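Local coordinates for initiator protein NS1 (PDB 4KW3), which probably initiates and directs viral DNA replication, this N-terminal domain recognising the replication origin and nicking one of its strands, at residues K80-A85 against I103-E108; H117-G122 against N210-K215; L188-R193 against Q200-L205; R206-Y211 against T245-L250. All coordinates share one frame; numbering follows the deposited sequence.

Followed from the N terminus, the chain first closes contact 1, a short loop that lays helix 74-94 on strand 101-109. It then turns into strand 114-122, where contact 2 opens, to close almost ninety residues later on 210-215. Nested inside that long loop is contact 3, which joins strand 185-191 to the segment entering helix 204-212. Contact 4 opens just before contact 2 has closed, so the two loops cross at the shared N210 and Y211, and ends on strand 241-247, beside 101-109 in the sheet. Contact 1 covers one face of the central sheet, and contacts 2 and 4 hold helix 204-212 against the other; contact 3 lies farther out, toward the surface.

Contact 1. Residues K80-A85 against I103-E108; sequences KAVYMA and IIVQSE
V82 and Y83 rest on V105 and I103, an example of how a helix face finds the residues on one face of a strand. The helix segment runs nearly antiparallel to the strand segment, at 151°, and the two axes approach to 8.2 Å.

The aliphatic part centres on V105, whose two methyls divide the work. V105 CG1 meets V82 CG1 at 3.8 Å, a branch that V82 carries forward because it stands anti to the backbone N (chi1 171°). V105 CG2 instead lies against the helix backbone, 3.9 Å from Y83 CA, and also sits at the edge of the Y83 ring, near its plane.

The aromatic part belongs to Y83 and I103. I103 CG2 comes to the ring obliquely and reaches Y83 CD2 at 3.5 Å, while the branch carbon I103 CB lies 3.7 Å from Y83 CE2. The ring thus lies at the N-terminal end of the strand segment, and L246 of the adjoining strand touches it too.

No hydrogen bond joins 80-85 to 103-108; elsewhere on the same helix, G75 O accepts one from S107 OG. The strand backbone is used within the sheet, V105 pairing with L246 and Q106 with H117, and between the segments the side-chain contacts are apolar. V82 also packs on C116 and I118 of strand 114-122.

Helices packed on a largely antiparallel central sheet are consistent with the HUH nuclease fold of the Rep clan; the same strand carries E108, a predicted metal ligand, at the end of this segment.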
loop_
_atom_site.group_PDB
_atom_site.type_symbol
_atom_site.label_atom_id
_atom_site.label_comp_id
_atom_site.label_asym_id
_atom_site.label_seq_id
_atom_site.Cartn_x
_atom_site.Cartn_y
_atom_site.Cartn_z
ATOM N N LYS A 80 -3.373 -1.519 -5.154
ATOM C CA LYS A 80 -4.508 -2.302 -5.668
ATOM C C LYS A 80 -4.185 -3.801 -5.719
ATOM O O LYS A 80 -5.046 -4.635 -5.448
ATOM C CB LYS A 80 -4.926 -1.832 -7.060
ATOM C CG LYS A 80 -5.381 -0.378 -7.127
ATOM C CD LYS A 80 -5.551 0.089 -8.571
ATOM C CE LYS A 80 -5.708 1.589 -8.665
ATOM N NZ LYS A 80 -5.907 2.010 -10.091
ATOM N N ALA A 81 -2.947 -4.127 -6.092
ATOM C CA ALA A 81 -2.496 -5.507 -6.174
ATOM C C ALA A 81 -2.632 -6.189 -4.808
ATOM O O ALA A 81 -3.228 -7.269 -4.691
ATOM C CB ALA A 81 -1.052 -5.564 -6.664
ATOM N N VAL A 82 -2.079 -5.540 -3.785
ATOM C CA VAL A 82 -2.141 -6.045 -2.424
ATOM C C VAL A 82 -3.589 -6.204 -1.941
ATOM O O VAL A 82 -3.938 -7.229 -1.337
ATOM C CB VAL A 82 -1.330 -5.137 -1.458
ATOM C CG1 VAL A 82 -1.561 -5.536 -0.023
ATOM C CG2 VAL A 82 0.158 -5.214 -1.779
ATOM N N TYR A 83 -4.433 -5.215 -2.241
ATOM C CA TYR A 83 -5.858 -5.291 -1.918
ATOM C C TYR A 83 -6.530 -6.518 -2.578
ATOM O O TYR A 83 -7.227 -7.297 -1.914
ATOM C CB TYR A 83 -6.600 -3.999 -2.306
ATOM C CG TYR A 83 -8.078 -4.068 -1.991
ATOM C CD1 TYR A 83 -8.980 -4.599 -2.900
ATOM C CD2 TYR A 83 -8.565 -3.639 -0.765
ATOM C CE1 TYR A 83 -10.323 -4.707 -2.589
ATOM C CE2 TYR A 83 -9.900 -3.738 -0.452
ATOM C CZ TYR A 83 -10.771 -4.266 -1.367
ATOM O OH TYR A 83 -12.103 -4.358 -1.053
ATOM N N MET A 84 -6.360 -6.667 -3.887
ATOM C CA MET A 84 -6.856 -7.865 -4.553
ATOM C C MET A 84 -6.353 -9.170 -3.892
ATOM O O MET A 84 -7.138 -10.099 -3.665
ATOM C CB MET A 84 -6.520 -7.842 -6.046
ATOM C CG MET A 84 -7.365 -6.811 -6.834
ATOM S SD MET A 84 -7.084 -6.848 -8.624
ATOM C CE MET A 84 -5.432 -6.176 -8.758
ATOM N N ALA A 85 -5.057 -9.227 -3.583
ATOM C CA ALA A 85 -4.480 -10.386 -2.922
ATOM C C ALA A 85 -5.133 -10.655 -1.557
ATOM O O ALA A 85 -5.375 -11.816 -1.206
ATOM C CB ALA A 85 -2.972 -10.244 -2.792
ATOM N N ILE A 103 -11.208 -4.329 4.678
ATOM C CA ILE A 103 -9.808 -4.257 4.274
ATOM C C ILE A 103 -9.379 -2.813 4.018
ATOM O O ILE A 103 -10.003 -2.101 3.226
ATOM C CB ILE A 103 -9.561 -5.078 2.982
ATOM C CG1 ILE A 103 -9.924 -6.552 3.206
ATOM C CG2 ILE A 103 -8.102 -4.935 2.507
ATOM C CD1 ILE A 103 -10.111 -7.327 1.939
ATOM N N ILE A 104 -8.312 -2.386 4.693
ATOM C CA ILE A 104 -7.621 -1.153 4.325
ATOM C C ILE A 104 -6.192 -1.491 3.882
ATOM O O ILE A 104 -5.520 -2.324 4.515
ATOM C CB ILE A 104 -7.583 -0.155 5.473
ATOM C CG1 ILE A 104 -9.012 0.278 5.838
ATOM C CG2 ILE A 104 -6.674 1.052 5.100
ATOM C CD1 ILE A 104 -9.131 1.000 7.200
ATOM N N VAL A 105 -5.746 -0.874 2.784
ATOM C CA VAL A 105 -4.379 -1.041 2.298
ATOM C C VAL A 105 -3.805 0.339 2.015
ATOM O O VAL A 105 -4.481 1.210 1.452
ATOM C CB VAL A 105 -4.273 -1.963 1.021
ATOM C CG1 VAL A 105 -2.847 -2.006 0.473
ATOM C CG2 VAL A 105 -4.711 -3.377 1.315
ATOM N N GLN A 106 -2.565 0.543 2.448
ATOM C CA GLN A 106 -1.850 1.775 2.163
ATOM C C GLN A 106 -0.399 1.482 1.775
ATOM O O GLN A 106 0.357 0.877 2.540
ATOM C CB GLN A 106 -1.887 2.705 3.369
ATOM C CG GLN A 106 -1.178 4.039 3.165
ATOM C CD GLN A 106 -1.577 5.066 4.213
ATOM O OE1 GLN A 106 -2.732 5.512 4.258
ATOM N NE2 GLN A 106 -0.631 5.432 5.073
ATOM N N SER A 107 -0.017 1.933 0.587
ATOM C CA SER A 107 1.361 1.826 0.107
ATOM C C SER A 107 2.174 3.062 0.511
ATOM O O SER A 107 1.639 4.155 0.615
ATOM C CB SER A 107 1.374 1.649 -1.407
ATOM O OG SER A 107 0.621 2.670 -2.038
ATOM N N GLU A 108 3.465 2.874 0.752
ATOM C CA GLU A 108 4.324 3.950 1.208
ATOM C C GLU A 108 5.720 3.796 0.633
ATOM O O GLU A 108 6.308 2.727 0.696
ATOM C CB GLU A 108 4.388 3.978 2.733
ATOM C CG GLU A 108 5.598 4.715 3.330
ATOM C CD GLU A 108 5.592 4.724 4.866
ATOM O OE1 GLU A 108 4.599 4.258 5.467
ATOM O OE2 GLU A 108 6.582 5.190 5.476
#

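Contact 2. Residues H117-G122 against N210-K215; sequences HIIVGG and NYLLPK
H117 of motif RCR-2 meets Y211 and L212 of motif RCR-3 at the predicted active site of an HUH-type nuclease, where a strand bearing the predicted metal-binding histidines faces a helix bearing the predicted nucleophilic tyrosine. The two rings form an offset edge-to-face pair: the edge of Y211 is turned toward the face of H117, with the planes at 63° and the centroids 5.6 Å apart. Nearest are H117 CE1 and Y211 CE2, at 3.9 Å.

L212 covers the same face of the imidazole. Its CD2 stands 4.2 Å from the H117 ring centroid, 26° off the normal, a CH-pi contact. The leucine fork then serves a second partner, since L212 CD1 meets I119 CD1 tip to tip at 3.8 Å. One side chain therefore both backs the predicted metal ligand and continues the apolar layer between strand and helix, where F207 and P204 also touch I119.

Around this, H115 meets H117 edge-to-face. K215, whose CE lies over one face of the Y211 ring, forms a salt bridge that ties RCR-3 to E108, the predicted metal ligand of strand 101-109. The same ammonium group, K215 NZ, gives a weak hydrogen bond of 3.3 Å to Y211 OH.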
loop_
_atom_site.group_PDB
_atom_site.type_symbol
_atom_site.label_atom_id
_atom_site.label_comp_id
_atom_site.label_asym_id
_atom_site.label_seq_id
_atom_site.Cartn_x
_atom_site.Cartn_y
_atom_site.Cartn_z
ATOM N N HIS A 117 0.926 -1.377 4.161
ATOM C CA HIS A 117 0.266 -1.803 5.386
ATOM C C HIS A 117 -1.102 -2.306 4.983
ATOM O O HIS A 117 -1.774 -1.686 4.130
ATOM C CB HIS A 117 0.108 -0.651 6.360
ATOM C CG HIS A 117 1.396 -0.170 6.937
ATOM N ND1 HIS A 117 1.854 -0.584 8.175
ATOM C CD2 HIS A 117 2.332 0.677 6.443
ATOM C CE1 HIS A 117 3.012 0.001 8.421
ATOM N NE2 HIS A 117 3.325 0.767 7.386
ATOM N N ILE A 118 -1.483 -3.449 5.555
ATOM C CA ILE A 118 -2.797 -4.035 5.328
ATOM C C ILE A 118 -3.492 -4.236 6.666
ATOM O O ILE A 118 -2.983 -4.940 7.535
ATOM C CB ILE A 118 -2.681 -5.422 4.658
ATOM C CG1 ILE A 118 -1.847 -5.331 3.384
ATOM C CG2 ILE A 118 -4.055 -6.047 4.389
ATOM C CD1 ILE A 118 -0.478 -5.924 3.517
ATOM N N ILE A 119 -4.653 -3.622 6.835
ATOM C CA ILE A 119 -5.505 -3.963 7.964
ATOM C C ILE A 119 -6.654 -4.800 7.417
ATOM O O ILE A 119 -7.404 -4.360 6.545
ATOM C CB ILE A 119 -6.071 -2.720 8.699
ATOM C CG1 ILE A 119 -4.960 -1.733 9.043
ATOM C CG2 ILE A 119 -6.772 -3.137 9.968
ATOM C CD1 ILE A 119 -5.479 -0.404 9.463
ATOM N N VAL A 120 -6.779 -6.017 7.920
ATOM C CA VAL A 120 -7.829 -6.903 7.460
ATOM C C VAL A 120 -8.552 -7.593 8.626
ATOM O O VAL A 120 -7.927 -8.036 9.610
ATOM C CB VAL A 120 -7.268 -7.930 6.468
ATOM C CG1 VAL A 120 -6.016 -8.614 7.040
ATOM C CG2 VAL A 120 -8.331 -8.927 6.089
ATOM N N GLY A 121 -9.874 -7.680 8.511
ATOM C CA GLY A 121 -10.674 -8.261 9.566
ATOM C C GLY A 121 -11.917 -8.949 9.044
ATOM O O GLY A 121 -12.534 -8.507 8.072
ATOM N N GLY A 122 -12.306 -10.020 9.722
ATOM C CA GLY A 122 -13.451 -10.793 9.301
ATOM C C GLY A 122 -13.286 -12.255 9.626
ATOM O O GLY A 122 -12.232 -12.674 10.107
ATOM N N ASN A 210 -4.878 7.213 13.464
ATOM C CA ASN A 210 -3.737 7.818 14.131
ATOM C C ASN A 210 -2.382 7.542 13.520
ATOM O O ASN A 210 -1.493 8.391 13.624
ATOM C CB ASN A 210 -3.720 7.463 15.623
ATOM C CG ASN A 210 -4.822 8.139 16.356
ATOM O OD1 ASN A 210 -5.138 9.286 16.052
ATOM N ND2 ASN A 210 -5.455 7.437 17.289
ATOM N N TYR A 211 -2.227 6.408 12.841
ATOM C CA TYR A 211 -0.911 6.091 12.311
ATOM C C TYR A 211 -0.869 6.163 10.779
ATOM O O TYR A 211 0.076 6.690 10.230
ATOM C CB TYR A 211 -0.338 4.738 12.826
ATOM C CG TYR A 211 0.953 4.430 12.093
ATOM C CD1 TYR A 211 2.163 5.024 12.488
ATOM C CD2 TYR A 211 0.960 3.616 10.951
ATOM C CE1 TYR A 211 3.341 4.802 11.777
ATOM C CE2 TYR A 211 2.134 3.388 10.236
ATOM C CZ TYR A 211 3.322 3.992 10.654
ATOM O OH TYR A 211 4.491 3.776 9.952
ATOM N N LEU A 212 -1.903 5.705 10.089
ATOM C CA LEU A 212 -1.863 5.683 8.620
ATOM C C LEU A 212 -2.316 7.015 7.972
ATOM O O LEU A 212 -1.702 7.478 7.011
ATOM C CB LEU A 212 -2.686 4.514 8.085
ATOM C CG LEU A 212 -2.164 3.097 8.379
ATOM C CD1 LEU A 212 -3.107 2.066 7.779
ATOM C CD2 LEU A 212 -0.742 2.902 7.818
ATOM N N LEU A 213 -3.370 7.633 8.510
ATOM C CA LEU A 213 -3.924 8.857 7.931
ATOM C C LEU A 213 -3.023 10.094 7.948
ATOM O O LEU A 213 -2.828 10.735 6.912
ATOM C CB LEU A 213 -5.284 9.193 8.542
ATOM C CG LEU A 213 -6.435 8.407 7.929
ATOM C CD1 LEU A 213 -7.730 9.043 8.338
ATOM C CD2 LEU A 213 -6.275 8.365 6.410
ATOM N N PRO A 214 -2.443 10.426 9.108
ATOM C CA PRO A 214 -1.789 11.745 9.116
ATOM C C PRO A 214 -0.380 11.735 8.526
ATOM O O PRO A 214 0.607 11.991 9.199
ATOM C CB PRO A 214 -1.793 12.120 10.598
ATOM C CG PRO A 214 -1.761 10.811 11.320
ATOM C CD PRO A 214 -2.400 9.768 10.429
ATOM N N LYS A 215 -0.316 11.431 7.238
ATOM C CA LYS A 215 0.932 11.474 6.496
ATOM C C LYS A 215 0.727 12.334 5.250
ATOM O O LYS A 215 -0.394 12.479 4.759
ATOM C CB LYS A 215 1.374 10.062 6.103
ATOM C CG LYS A 215 1.557 9.125 7.276
ATOM C CD LYS A 215 2.071 7.779 6.824
ATOM C CE LYS A 215 2.263 6.827 7.997
ATOM N NZ LYS A 215 3.127 5.673 7.620
#

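Contact 3. Residues L188-R193 against Q200-L205; sequences LQYRDR and QTVDPL
Y190 is the meeting point, touching a backbone oxygen of Q200 and a methyl of V202. Q200 O lies at the ring edge and in its plane, 3.2 Å from Y190 CE1. V202 CG2 approaches obliquely at the phenol end, nearest Y190 OH and 4.0 Å from Y190 CZ, and the two side chains cross at about a right angle. Y190 reaches this place with CG in the crowded position between its backbone N and carbonyl carbon (chi1 71°).

One shell out, a water joins the two segments: it lies 2.7 Å from L188 O, probably as donor, and 3.1 Å from T201 OG1, which is also hydrogen-bonded to T17. H198 meets the Y190 ring with its plane turned by only about 25°, while their backbones pair, as strands 185-191 and 197-198 do in this hairpin. Beyond V202, D203 caps helix 204-212.

The direct chemistry is slight, an aromatic C-H facing a carbonyl oxygen and a methyl at the hydroxyl end, with one water as a bridge. The hairpin, whose turn carries the probable origin-binding residues 193-197, beginning with R193, is thus probably held more by strand pairing, the Y190-H198 ring contact and the bonds of the D192 carboxylate to D196 N and H198 NE2.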
loop_
_atom_site.group_PDB
_atom_site.type_symbol
_atom_site.label_atom_id
_atom_site.label_comp_id
_atom_site.label_asym_id
_atom_site.label_seq_id
_atom_site.Cartn_x
_atom_site.Cartn_y
_atom_site.Cartn_z
ATOM N N LEU A 188 1.971 -7.317 12.525
ATOM C CA LEU A 188 2.280 -6.444 13.657
ATOM C C LEU A 188 1.778 -7.001 14.977
ATOM O O LEU A 188 0.588 -7.244 15.155
ATOM C CB LEU A 188 1.714 -5.043 13.475
ATOM C CG LEU A 188 2.263 -4.282 12.276
ATOM C CD1 LEU A 188 1.853 -2.826 12.397
ATOM C CD2 LEU A 188 3.773 -4.467 12.182
ATOM N N GLN A 189 2.683 -7.093 15.937
ATOM C CA GLN A 189 2.341 -7.584 17.251
ATOM C C GLN A 189 2.642 -6.520 18.301
ATOM O O GLN A 189 3.425 -5.611 18.055
ATOM C CB GLN A 189 3.125 -8.869 17.514
ATOM C CG GLN A 189 2.693 -9.994 16.572
ATOM C CD GLN A 189 3.288 -11.345 16.930
ATOM O OE1 GLN A 189 2.600 -12.213 17.471
ATOM N NE2 GLN A 189 4.559 -11.536 16.616
ATOM N N TYR A 190 1.965 -6.608 19.444
ATOM C CA TYR A 190 2.251 -5.752 20.595
ATOM C C TYR A 190 2.307 -6.530 21.907
ATOM O O TYR A 190 1.935 -7.697 21.962
ATOM C CB TYR A 190 1.230 -4.630 20.713
ATOM C CG TYR A 190 -0.127 -5.093 21.155
ATOM C CD1 TYR A 190 -1.030 -5.618 20.245
ATOM C CD2 TYR A 190 -0.513 -4.997 22.490
ATOM C CE1 TYR A 190 -2.288 -6.037 20.648
ATOM C CE2 TYR A 190 -1.770 -5.413 22.904
ATOM C CZ TYR A 190 -2.654 -5.934 21.978
ATOM O OH TYR A 190 -3.909 -6.353 22.373
ATOM N N ARG A 191 2.801 -5.878 22.953
ATOM C CA ARG A 191 2.744 -6.414 24.323
ATOM C C ARG A 191 1.697 -5.713 25.202
ATOM O O ARG A 191 1.471 -4.505 25.064
ATOM C CB ARG A 191 4.102 -6.346 25.007
ATOM C CG ARG A 191 5.181 -6.994 24.210
ATOM C CD ARG A 191 5.659 -8.243 24.890
ATOM N NE ARG A 191 6.729 -8.872 24.129
ATOM C CZ ARG A 191 7.216 -10.072 24.409
ATOM N NH1 ARG A 191 6.729 -10.761 25.434
ATOM N NH2 ARG A 191 8.191 -10.582 23.674
ATOM N N ASP A 192 0.990 -6.477 26.031
ATOM C CA ASP A 192 0.221 -5.856 27.105
ATOM C C ASP A 192 1.186 -5.556 28.260
ATOM O O ASP A 192 2.402 -5.796 28.150
ATOM C CB ASP A 192 -0.995 -6.686 27.560
ATOM C CG ASP A 192 -0.626 -8.092 28.094
ATOM O OD1 ASP A 192 0.559 -8.402 28.421
ATOM O OD2 ASP A 192 -1.574 -8.894 28.232
ATOM N N ARG A 193 0.642 -5.041 29.359
ATOM C CA ARG A 193 1.437 -4.695 30.538
ATOM C C ARG A 193 2.321 -5.849 31.037
ATOM O O ARG A 193 3.527 -5.674 31.259
ATOM C CB ARG A 193 0.512 -4.218 31.662
ATOM C CG ARG A 193 -0.806 -4.992 31.746
ATOM C CD ARG A 193 -1.919 -4.284 30.975
ATOM N NE ARG A 193 -3.137 -5.086 30.864
ATOM C CZ ARG A 193 -4.039 -5.223 31.834
ATOM N NH1 ARG A 193 -3.865 -4.627 33.005
ATOM N NH2 ARG A 193 -5.118 -5.969 31.636
ATOM N N GLN A 200 -3.510 -9.487 17.445
ATOM C CA GLN A 200 -4.771 -8.871 17.074
ATOM C C GLN A 200 -4.683 -7.364 17.219
ATOM O O GLN A 200 -4.234 -6.849 18.241
ATOM C CB GLN A 200 -5.901 -9.420 17.946
ATOM C CG GLN A 200 -7.290 -9.025 17.521
ATOM C CD GLN A 200 -8.360 -9.980 18.057
ATOM O OE1 GLN A 200 -8.056 -11.100 18.496
ATOM N NE2 GLN A 200 -9.617 -9.540 18.024
ATOM N N THR A 201 -5.129 -6.668 16.184
ATOM C CA THR A 201 -5.261 -5.225 16.208
ATOM C C THR A 201 -6.593 -4.878 16.890
ATOM O O THR A 201 -7.672 -4.980 16.292
ATOM C CB THR A 201 -5.201 -4.640 14.767
ATOM O OG1 THR A 201 -3.968 -5.026 14.151
ATOM C CG2 THR A 201 -5.304 -3.109 14.769
ATOM N N VAL A 202 -6.507 -4.489 18.158
ATOM C CA VAL A 202 -7.699 -4.218 18.956
ATOM C C VAL A 202 -8.587 -3.146 18.336
ATOM O O VAL A 202 -9.804 -3.301 18.265
ATOM C CB VAL A 202 -7.334 -3.742 20.353
ATOM C CG1 VAL A 202 -8.593 -3.672 21.181
ATOM C CG2 VAL A 202 -6.322 -4.685 20.993
ATOM N N ASP A 203 -7.971 -2.062 17.877
ATOM C CA ASP A 203 -8.716 -0.926 17.338
ATOM C C ASP A 203 -8.282 -0.544 15.919
ATOM O O ASP A 203 -7.555 0.431 15.732
ATOM C CB ASP A 203 -8.562 0.262 18.289
ATOM C CG ASP A 203 -9.625 1.321 18.083
ATOM O OD1 ASP A 203 -10.227 1.366 16.986
ATOM O OD2 ASP A 203 -9.885 2.087 19.038
ATOM N N PRO A 204 -8.727 -1.308 14.910
ATOM C CA PRO A 204 -8.300 -1.018 13.535
ATOM C C PRO A 204 -8.576 0.419 13.056
ATOM O O PRO A 204 -7.695 1.007 12.430
ATOM C CB PRO A 204 -9.084 -2.040 12.691
ATOM C CG PRO A 204 -10.161 -2.552 13.571
ATOM C CD PRO A 204 -9.597 -2.490 14.972
ATOM N N LEU A 205 -9.751 0.975 13.339
ATOM C CA LEU A 205 -10.025 2.364 12.951
ATOM C C LEU A 205 -9.079 3.365 13.614
ATOM O O LEU A 205 -8.629 4.307 12.966
ATOM C CB LEU A 205 -11.476 2.770 13.232
ATOM C CG LEU A 205 -12.475 1.996 12.371
ATOM C CD1 LEU A 205 -13.854 2.630 12.439
ATOM C CD2 LEU A 205 -11.976 1.855 10.936
HETATM O O HOH W 1 -1.817 -7.278 13.881
#

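Contact 4. Residues R206-Y211 against T245-L250; sequences RFFKNY and TLINGL
F208 reaches from the helix toward I247 and T245, one ring bridging two residues of the strand whose side chains face the same way. Its CG is anti to the backbone N (chi1 180°), which extends the ring straight off the helix toward the sheet.

The apolar interactions are two. I247 CD1 comes up to the far end of the ring, 3.6 Å from F208 CZ and 3.9 Å from F208 CE2; the approach is oblique, and the side chains cross at about a right angle. T245 offers its methyl rather than its hydroxyl, CG2 lying at the ring edge 4.1 Å from F208 CE1.

Polar interactions bypass the ring. T245 OG1 is hydrogen-bonded to Q106, so the threonine serves the apolar layer with one branch and the neighbouring strand with the other. After I247 the chain reverses in a type I' beta turn ending at L250, closed by two backbone bonds, I247 N to L250 O at 2.8 Å and L250 N to I247 O at 2.9 Å. N248 and G249 adopt the positive phi values this turn requires, and the N248 side chain bonds to I103 and D102, tying the turn to the neighbouring strand 101-109. On the helix, K209 forms a salt bridge with D265.

Helix 204-212 lies over strands 241-247 and 101-109, the latter through I104, which also touches F208 and I247, and Y260 of helix 257-268 meets the same two side chains.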
loop_
_atom_site.group_PDB
_atom_site.type_symbol
_atom_site.label_atom_id
_atom_site.label_comp_id
_atom_site.label_asym_id
_atom_site.label_seq_id
_atom_site.Cartn_x
_atom_site.Cartn_y
_atom_site.Cartn_z
ATOM N N ARG A 206 -8.782 3.185 14.898
ATOM C CA ARG A 206 -7.893 4.137 15.550
ATOM C C ARG A 206 -6.467 4.010 15.055
ATOM O O ARG A 206 -5.730 4.999 14.999
ATOM C CB ARG A 206 -7.990 4.071 17.075
ATOM C CG ARG A 206 -9.073 4.986 17.622
ATOM C CD ARG A 206 -9.133 5.084 19.150
ATOM N NE ARG A 206 -10.247 5.952 19.513
ATOM C CZ ARG A 206 -11.510 5.547 19.576
ATOM N NH1 ARG A 206 -11.810 4.272 19.352
ATOM N NH2 ARG A 206 -12.467 6.412 19.884
ATOM N N PHE A 207 -6.077 2.794 14.686
ATOM C CA PHE A 207 -4.749 2.600 14.129
ATOM C C PHE A 207 -4.671 3.279 12.759
ATOM O O PHE A 207 -3.680 3.953 12.439
ATOM C CB PHE A 207 -4.381 1.124 14.054
ATOM C CG PHE A 207 -3.078 0.888 13.390
ATOM C CD1 PHE A 207 -1.893 1.189 14.048
ATOM C CD2 PHE A 207 -3.031 0.428 12.073
ATOM C CE1 PHE A 207 -0.674 1.018 13.433
ATOM C CE2 PHE A 207 -1.819 0.240 11.442
ATOM C CZ PHE A 207 -0.632 0.535 12.118
ATOM N N PHE A 208 -5.730 3.110 11.968
ATOM C CA PHE A 208 -5.888 3.814 10.688
ATOM C C PHE A 208 -5.820 5.330 10.875
ATOM O O PHE A 208 -5.023 6.015 10.227
ATOM C CB PHE A 208 -7.237 3.436 10.053
ATOM C CG PHE A 208 -7.515 4.106 8.724
ATOM C CD1 PHE A 208 -6.562 4.113 7.709
ATOM C CD2 PHE A 208 -8.748 4.706 8.485
ATOM C CE1 PHE A 208 -6.825 4.714 6.484
ATOM C CE2 PHE A 208 -9.024 5.330 7.253
ATOM C CZ PHE A 208 -8.057 5.329 6.250
ATOM N N LYS A 209 -6.659 5.841 11.777
ATOM C CA LYS A 209 -6.803 7.273 11.984
ATOM C C LYS A 209 -5.520 7.893 12.509
ATOM O O LYS A 209 -5.098 8.957 12.028
ATOM C CB LYS A 209 -7.935 7.577 12.964
ATOM C CG LYS A 209 -8.154 9.071 13.173
ATOM C CD LYS A 209 -8.936 9.410 14.446
ATOM C CE LYS A 209 -8.101 9.180 15.667
ATOM N NZ LYS A 209 -8.711 9.764 16.897
ATOM N N ASN A 210 -4.878 7.213 13.464
ATOM C CA ASN A 210 -3.737 7.818 14.131
ATOM C C ASN A 210 -2.382 7.542 13.520
ATOM O O ASN A 210 -1.493 8.391 13.624
ATOM C CB ASN A 210 -3.720 7.463 15.623
ATOM C CG ASN A 210 -4.822 8.139 16.356
ATOM O OD1 ASN A 210 -5.138 9.286 16.052
ATOM N ND2 ASN A 210 -5.455 7.437 17.289
ATOM N N TYR A 211 -2.227 6.408 12.841
ATOM C CA TYR A 211 -0.911 6.091 12.311
ATOM C C TYR A 211 -0.869 6.163 10.779
ATOM O O TYR A 211 0.076 6.690 10.230
ATOM C CB TYR A 211 -0.338 4.738 12.826
ATOM C CG TYR A 211 0.953 4.430 12.093
ATOM C CD1 TYR A 211 2.163 5.024 12.488
ATOM C CD2 TYR A 211 0.960 3.616 10.951
ATOM C CE1 TYR A 211 3.341 4.802 11.777
ATOM C CE2 TYR A 211 2.134 3.388 10.236
ATOM C CZ TYR A 211 3.322 3.992 10.654
ATOM O OH TYR A 211 4.491 3.776 9.952
ATOM N N THR A 245 -4.029 5.002 -0.869
ATOM C CA THR A 245 -4.805 4.403 0.210
ATOM C C THR A 245 -6.120 3.831 -0.295
ATOM O O THR A 245 -6.896 4.530 -0.950
ATOM C CB THR A 245 -5.063 5.448 1.297
ATOM O OG1 THR A 245 -3.802 5.863 1.786
ATOM C CG2 THR A 245 -5.829 4.872 2.466
ATOM N N LEU A 246 -6.350 2.554 -0.015
ATOM C CA LEU A 246 -7.609 1.905 -0.397
ATOM C C LEU A 246 -8.417 1.527 0.831
ATOM O O LEU A 246 -7.912 0.866 1.741
ATOM C CB LEU A 246 -7.352 0.676 -1.256
ATOM C CG LEU A 246 -6.902 0.978 -2.687
ATOM C CD1 LEU A 246 -6.494 -0.306 -3.402
ATOM C CD2 LEU A 246 -8.032 1.687 -3.441
ATOM N N ILE A 247 -9.656 2.001 0.881
ATOM C CA ILE A 247 -10.576 1.596 1.933
ATOM C C ILE A 247 -11.683 0.743 1.306
ATOM O O ILE A 247 -12.508 1.242 0.542
ATOM C CB ILE A 247 -11.177 2.806 2.657
ATOM C CG1 ILE A 247 -10.065 3.757 3.088
ATOM C CG2 ILE A 247 -12.007 2.358 3.872
ATOM C CD1 ILE A 247 -10.557 5.065 3.631
ATOM N N ASN A 248 -11.680 -0.543 1.632
ATOM C CA ASN A 248 -12.640 -1.495 1.087
ATOM C C ASN A 248 -12.824 -1.365 -0.412
ATOM O O ASN A 248 -13.956 -1.349 -0.913
ATOM C CB ASN A 248 -13.977 -1.392 1.829
ATOM C CG ASN A 248 -13.950 -2.116 3.184
ATOM O OD1 ASN A 248 -13.296 -3.150 3.337
ATOM N ND2 ASN A 248 -14.640 -1.562 4.167
ATOM N N GLY A 249 -11.703 -1.219 -1.117
ATOM C CA GLY A 249 -11.708 -1.161 -2.567
ATOM C C GLY A 249 -11.734 0.255 -3.142
ATOM O O GLY A 249 -11.351 0.473 -4.289
ATOM N N LEU A 250 -12.204 1.221 -2.360
ATOM C CA LEU A 250 -12.282 2.598 -2.845
ATOM C C LEU A 250 -11.111 3.471 -2.384
ATOM O O LEU A 250 -10.717 3.451 -1.213
ATOM C CB LEU A 250 -13.619 3.234 -2.445
ATOM C CG LEU A 250 -14.860 2.453 -2.919
ATOM C CD1 LEU A 250 -16.129 3.231 -2.624
ATOM C CD2 LEU A 250 -14.791 2.050 -4.407
#